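Local coordinates for leucine aminopeptidase A1, chloroplastic (Solanum lycopersicum, PDB 5D8N), which removes N-terminal amino acids, preferably leucine, from peptides as a magnesium-dependent homohexameric aminopeptidase of the M17 family, and also acts as a protein-folding chaperone, at residues A267-I280 with F351-M365. The protein carries 1 engineered substitution. Sequence-based numbering, arbitrary orientation.
Sequences AVAAAATENPPYFI and FIVAACENMISAEGM
Ile280 and Val353 form an antiparallel hydrogen-bonded pair, with Ile280 N 2.8 Å from Val353 O in a nearly straight bond (172°) and Val353 N returning the bond to Ile280 O. Tyr278 and Ala355 repeat the exchange with more bent bonds, both 143° at the hydrogen; Ala355 O also accepts from the Tyr265 hydroxyl. Between these pairs the Phe279 ring, its CG anti to the backbone N (chi1 -172°), brings CZ to 3.6 Å from Ile352 CG2 and CD2 beside Ala354 CB.

Strands 278-284 and 347-358 are neighbours in the mixed sheet of the M17 catalytic domain, and the second ends at Asn358, whose ND2 is hydrogen-bonded to the magnesium ligand Asp305. Past the paired strands, water takes over from direct backbone bonds. One molecule donates to Val268 O and Glu357 O and accepts from Met359 N and, weakly, Ala272 N; another joins Asn275 O to Glu357 N, and a third accepts from Ala271 N and Met365 N and donates to Ala267 O. Glu357 OE2 accepts from a water that also meets Asn275 N, whereas OE1 forms a salt bridge with Arg366 of a neighbouring subunit.

Ser361 OG donates to Ala271 O over 2.7 Å, in the carbonyl plane and on a lone pair, and accepts from Glu363 N at 3.2 Å, an ST turn. With an alanine here, Ala271 O is likely to lose this donor and Glu363 N its acceptor, and the turn its direct hydrogen bond to Ala271, though the Gly364 N to Ser361 O bond would remain. Close by, Ala271 CB packs 3.5 Å from Gly364 CA, and a water donates to both Thr273 OG1 and Glu363 OE1.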
loop_
_atom_site.group_PDB
_atom_site.type_symbol
_atom_site.label_atom_id
_atom_site.label_comp_id
_atom_site.label_asym_id
_atom_site.label_seq_id
_atom_site.Cartn_x
_atom_site.Cartn_y
_atom_site.Cartn_z
ATOM N N ALA A 267 20.105 23.112 -9.007
ATOM C CA ALA A 267 19.178 22.131 -9.568
ATOM C C ALA A 267 17.922 21.951 -8.700
ATOM O O ALA A 267 16.814 21.845 -9.204
ATOM C CB ALA A 267 19.874 20.792 -9.738
ATOM N N VAL A 268 18.108 21.932 -7.392
ATOM C CA VAL A 268 16.966 21.791 -6.489
ATOM C C VAL A 268 16.087 23.010 -6.598
ATOM O O VAL A 268 14.874 22.907 -6.658
ATOM C CB VAL A 268 17.439 21.654 -5.020
ATOM C CG1 VAL A 268 16.244 21.620 -4.083
ATOM C CG2 VAL A 268 18.243 20.371 -4.849
ATOM N N ALA A 269 16.713 24.172 -6.687
ATOM C CA ALA A 269 15.993 25.445 -6.767
ATOM C C ALA A 269 15.278 25.742 -8.104
ATOM O O ALA A 269 14.437 26.628 -8.179
ATOM C CB ALA A 269 16.952 26.579 -6.451
ATOM N N ALA A 270 15.621 25.006 -9.154
ATOM C CA ALA A 270 15.249 25.379 -10.515
ATOM C C ALA A 270 13.735 25.387 -10.737
ATOM O O ALA A 270 13.214 26.223 -11.470
ATOM C CB ALA A 270 15.920 24.438 -11.515
ATOM N N ALA A 271 13.014 24.485 -10.085
ATOM C CA ALA A 271 11.564 24.417 -10.342
ATOM C C ALA A 271 10.872 25.705 -9.887
ATOM O O ALA A 271 9.909 26.153 -10.527
ATOM C CB ALA A 271 10.945 23.213 -9.638
ATOM N N ALA A 272 11.341 26.258 -8.767
ATOM C CA ALA A 272 10.634 27.305 -8.036
ATOM C C ALA A 272 10.930 28.669 -8.638
ATOM O O ALA A 272 11.669 29.475 -8.059
ATOM C CB ALA A 272 11.027 27.286 -6.574
ATOM N N THR A 273 10.302 28.939 -9.775
ATOM C CA THR A 273 10.575 30.175 -10.506
ATOM C C THR A 273 9.899 31.388 -9.857
ATOM O O THR A 273 10.299 32.525 -10.091
ATOM C CB THR A 273 10.085 30.062 -11.955
ATOM O OG1 THR A 273 8.687 29.743 -11.957
ATOM C CG2 THR A 273 10.880 28.972 -12.718
ATOM N N GLU A 274 8.869 31.167 -9.056
ATOM C CA GLU A 274 8.105 32.283 -8.512
ATOM C C GLU A 274 8.771 32.826 -7.242
ATOM O O GLU A 274 8.633 34.003 -6.924
ATOM C CB GLU A 274 6.681 31.844 -8.206
ATOM C CG GLU A 274 5.747 32.977 -7.803
ATOM C CD GLU A 274 5.464 33.988 -8.917
ATOM O OE1 GLU A 274 5.967 33.848 -10.060
ATOM O OE2 GLU A 274 4.743 34.970 -8.634
ATOM N N ASN A 275 9.373 31.934 -6.460
ATOM C CA ASN A 275 10.113 32.308 -5.253
ATOM C C ASN A 275 11.591 31.937 -5.408
ATOM O O ASN A 275 12.037 30.864 -4.996
ATOM C CB ASN A 275 9.534 31.604 -4.012
ATOM C CG ASN A 275 8.107 32.015 -3.715
ATOM O OD1 ASN A 275 7.224 31.175 -3.540
ATOM N ND2 ASN A 275 7.877 33.305 -3.609
ATOM N N PRO A 276 12.372 32.843 -6.001
ATOM C CA PRO A 276 13.783 32.572 -6.286
ATOM C C PRO A 276 14.592 32.212 -5.046
ATOM O O PRO A 276 14.294 32.697 -3.952
ATOM C CB PRO A 276 14.291 33.901 -6.875
ATOM C CG PRO A 276 13.104 34.740 -7.184
ATOM C CD PRO A 276 11.947 34.199 -6.400
ATOM N N PRO A 277 15.745 31.578 -5.252
ATOM C CA PRO A 277 16.610 31.147 -4.173
ATOM C C PRO A 277 17.655 32.187 -3.784
ATOM O O PRO A 277 17.959 33.055 -4.585
ATOM C CB PRO A 277 17.352 29.980 -4.790
ATOM C CG PRO A 277 17.480 30.358 -6.215
ATOM C CD PRO A 277 16.227 31.108 -6.561
ATOM N N TYR A 278 18.058 32.185 -2.520
ATOM C CA TYR A 278 19.051 33.111 -2.018
ATOM C C TYR A 278 19.983 32.334 -1.115
ATOM O O TYR A 278 19.560 31.614 -0.206
ATOM C CB TYR A 278 18.409 34.266 -1.238
ATOM C CG TYR A 278 17.643 35.203 -2.137
ATOM C CD1 TYR A 278 18.314 36.142 -2.936
ATOM C CD2 TYR A 278 16.278 35.060 -2.318
ATOM C CE1 TYR A 278 17.650 36.899 -3.892
ATOM C CE2 TYR A 278 15.602 35.839 -3.246
ATOM C CZ TYR A 278 16.278 36.794 -3.984
ATOM O OH TYR A 278 15.605 37.513 -4.945
ATOM N N PHE A 279 21.271 32.588 -1.290
ATOM C CA PHE A 279 22.286 31.923 -0.488
ATOM C C PHE A 279 22.724 32.943 0.560
ATOM O O PHE A 279 23.231 34.011 0.234
ATOM C CB PHE A 279 23.430 31.470 -1.406
ATOM C CG PHE A 279 24.449 30.606 -0.724
ATOM C CD1 PHE A 279 25.470 31.169 0.033
ATOM C CD2 PHE A 279 24.472 29.244 -0.958
ATOM C CE1 PHE A 279 26.422 30.370 0.644
ATOM C CE2 PHE A 279 25.427 28.451 -0.360
ATOM C CZ PHE A 279 26.394 29.002 0.454
ATOM N N ILE A 280 22.510 32.596 1.814
ATOM C CA ILE A 280 22.703 33.489 2.930
ATOM C C ILE A 280 24.031 33.238 3.615
ATOM O O ILE A 280 24.337 32.114 4.035
ATOM C CB ILE A 280 21.573 33.298 3.958
ATOM C CG1 ILE A 280 20.227 33.663 3.340
ATOM C CG2 ILE A 280 21.835 34.155 5.178
ATOM C CD1 ILE A 280 19.048 33.157 4.143
ATOM N N PHE A 351 27.681 31.946 9.390
ATOM C CA PHE A 351 26.357 31.338 9.368
ATOM C C PHE A 351 25.886 31.224 7.922
ATOM O O PHE A 351 25.780 32.231 7.217
ATOM C CB PHE A 351 25.350 32.175 10.161
ATOM C CG PHE A 351 25.794 32.565 11.532
ATOM C CD1 PHE A 351 26.699 33.608 11.719
ATOM C CD2 PHE A 351 25.358 31.864 12.635
ATOM C CE1 PHE A 351 27.066 33.980 13.000
ATOM C CE2 PHE A 351 25.802 32.163 13.911
ATOM C CZ PHE A 351 26.656 33.224 14.103
ATOM N N ILE A 352 25.655 29.997 7.460
ATOM C CA ILE A 352 25.443 29.731 6.034
ATOM C C ILE A 352 24.181 28.919 5.769
ATOM O O ILE A 352 23.978 27.889 6.396
ATOM C CB ILE A 352 26.674 29.014 5.476
ATOM C CG1 ILE A 352 27.874 29.962 5.483
ATOM C CG2 ILE A 352 26.416 28.517 4.068
ATOM C CD1 ILE A 352 29.203 29.257 5.434
ATOM N N VAL A 353 23.284 29.469 4.956
ATOM C CA VAL A 353 22.047 28.815 4.575
ATOM C C VAL A 353 21.792 28.963 3.077
ATOM O O VAL A 353 21.641 30.078 2.569
ATOM C CB VAL A 353 20.836 29.414 5.301
ATOM C CG1 VAL A 353 19.552 28.757 4.812
ATOM C CG2 VAL A 353 20.953 29.202 6.808
ATOM N N ALA A 354 21.771 27.834 2.371
ATOM C CA ALA A 354 21.396 27.828 0.963
ATOM C C ALA A 354 19.886 27.676 0.827
ATOM O O ALA A 354 19.346 26.553 0.873
ATOM C CB ALA A 354 22.118 26.711 0.229
ATOM N N ALA A 355 19.203 28.815 0.785
ATOM C CA ALA A 355 17.756 28.831 0.892
ATOM C C ALA A 355 17.080 28.726 -0.482
ATOM O O ALA A 355 17.492 29.338 -1.468
ATOM C CB ALA A 355 17.304 30.103 1.583
ATOM N N CYS A 356 16.071 27.881 -0.550
ATOM C CA CYS A 356 15.264 27.699 -1.745
ATOM C C CYS A 356 13.991 26.966 -1.345
ATOM O O CYS A 356 13.855 26.516 -0.213
ATOM C CB CYS A 356 16.018 26.886 -2.805
ATOM S SG CYS A 356 16.495 25.222 -2.267
ATOM N N GLU A 357 13.040 26.882 -2.265
ATOM C CA GLU A 357 11.922 25.972 -2.098
ATOM C C GLU A 357 11.947 24.934 -3.200
ATOM O O GLU A 357 12.471 25.170 -4.282
ATOM C CB GLU A 357 10.571 26.691 -1.996
ATOM C CG GLU A 357 10.160 27.497 -3.202
ATOM C CD GLU A 357 8.763 28.068 -3.122
ATOM O OE1 GLU A 357 8.084 27.935 -2.069
ATOM O OE2 GLU A 357 8.277 28.451 -4.217
ATOM N N ASN A 358 11.621 23.709 -2.804
ATOM C CA ASN A 358 11.663 22.570 -3.705
ATOM C C ASN A 358 10.268 22.311 -4.275
ATOM O O ASN A 358 9.414 21.735 -3.597
ATOM C CB ASN A 358 12.193 21.334 -2.967
ATOM C CG ASN A 358 12.203 20.097 -3.853
ATOM O OD1 ASN A 358 11.997 20.196 -5.060
ATOM N ND2 ASN A 358 12.348 18.923 -3.240
ATOM N N MET A 359 10.041 22.791 -5.487
ATOM C CA MET A 359 8.739 22.772 -6.128
ATOM C C MET A 359 8.712 21.847 -7.361
ATOM O O MET A 359 9.690 21.176 -7.693
ATOM C CB MET A 359 8.366 24.192 -6.565
ATOM C CG MET A 359 8.237 25.185 -5.426
ATOM S SD MET A 359 6.806 24.897 -4.366
ATOM C CE MET A 359 5.579 25.932 -5.144
ATOM N N ILE A 360 7.549 21.818 -8.007
ATOM C CA ILE A 360 7.316 21.041 -9.218
ATOM C C ILE A 360 6.831 21.951 -10.341
ATOM O O ILE A 360 5.828 22.669 -10.193
ATOM C CB ILE A 360 6.236 19.979 -8.942
ATOM C CG1 ILE A 360 6.774 18.962 -7.933
ATOM C CG2 ILE A 360 5.847 19.298 -10.237
ATOM C CD1 ILE A 360 5.702 18.095 -7.317
ATOM N N SER A 361 7.568 21.921 -11.448
ATOM C CA SER A 361 7.262 22.765 -12.601
ATOM C C SER A 361 8.041 22.284 -13.811
ATOM O O SER A 361 8.893 21.395 -13.724
ATOM C CB SER A 361 7.659 24.218 -12.328
ATOM O OG SER A 361 9.068 24.379 -12.412
ATOM N N ALA A 362 7.746 22.884 -14.952
ATOM C CA ALA A 362 8.443 22.519 -16.198
ATOM C C ALA A 362 9.958 22.792 -16.140
ATOM O O ALA A 362 10.726 22.190 -16.906
ATOM C CB ALA A 362 7.811 23.250 -17.379
ATOM N N GLU A 363 10.350 23.751 -15.296
ATOM C CA GLU A 363 11.739 24.168 -15.139
ATOM C C GLU A 363 12.465 23.313 -14.100
ATOM O O GLU A 363 13.668 23.476 -13.890
ATOM C CB GLU A 363 11.826 25.646 -14.736
ATOM C CG GLU A 363 11.403 26.629 -15.823
ATOM C CD GLU A 363 9.920 26.987 -15.781
ATOM O OE1 GLU A 363 9.181 26.449 -14.907
ATOM O OE2 GLU A 363 9.504 27.845 -16.610
ATOM N N GLY A 364 11.782 22.308 -13.564
ATOM C CA GLY A 364 12.320 21.539 -12.446
ATOM C C GLY A 364 13.277 20.415 -12.793
ATOM O O GLY A 364 13.279 19.909 -13.919
ATOM N N MET A 365 14.010 19.961 -11.776
ATOM C CA MET A 365 14.830 18.752 -11.848
ATOM C C MET A 365 13.945 17.504 -11.869
ATOM O O MET A 365 12.919 17.469 -11.218
ATOM C CB MET A 365 15.785 18.711 -10.655
ATOM C CG MET A 365 16.633 17.463 -10.565
ATOM S SD MET A 365 17.940 17.589 -9.323
ATOM C CE MET A 365 17.018 17.929 -7.843
HETATM O O HOH W 1 14.101 21.676 -9.419
HETATM O O HOH W 2 12.486 24.118 -6.761
HETATM O O HOH W 3 7.593 28.320 -13.744
HETATM O O HOH W 4 8.050 28.972 -6.892
HETATM O O HOH W 5 13.769 28.834 -4.299
#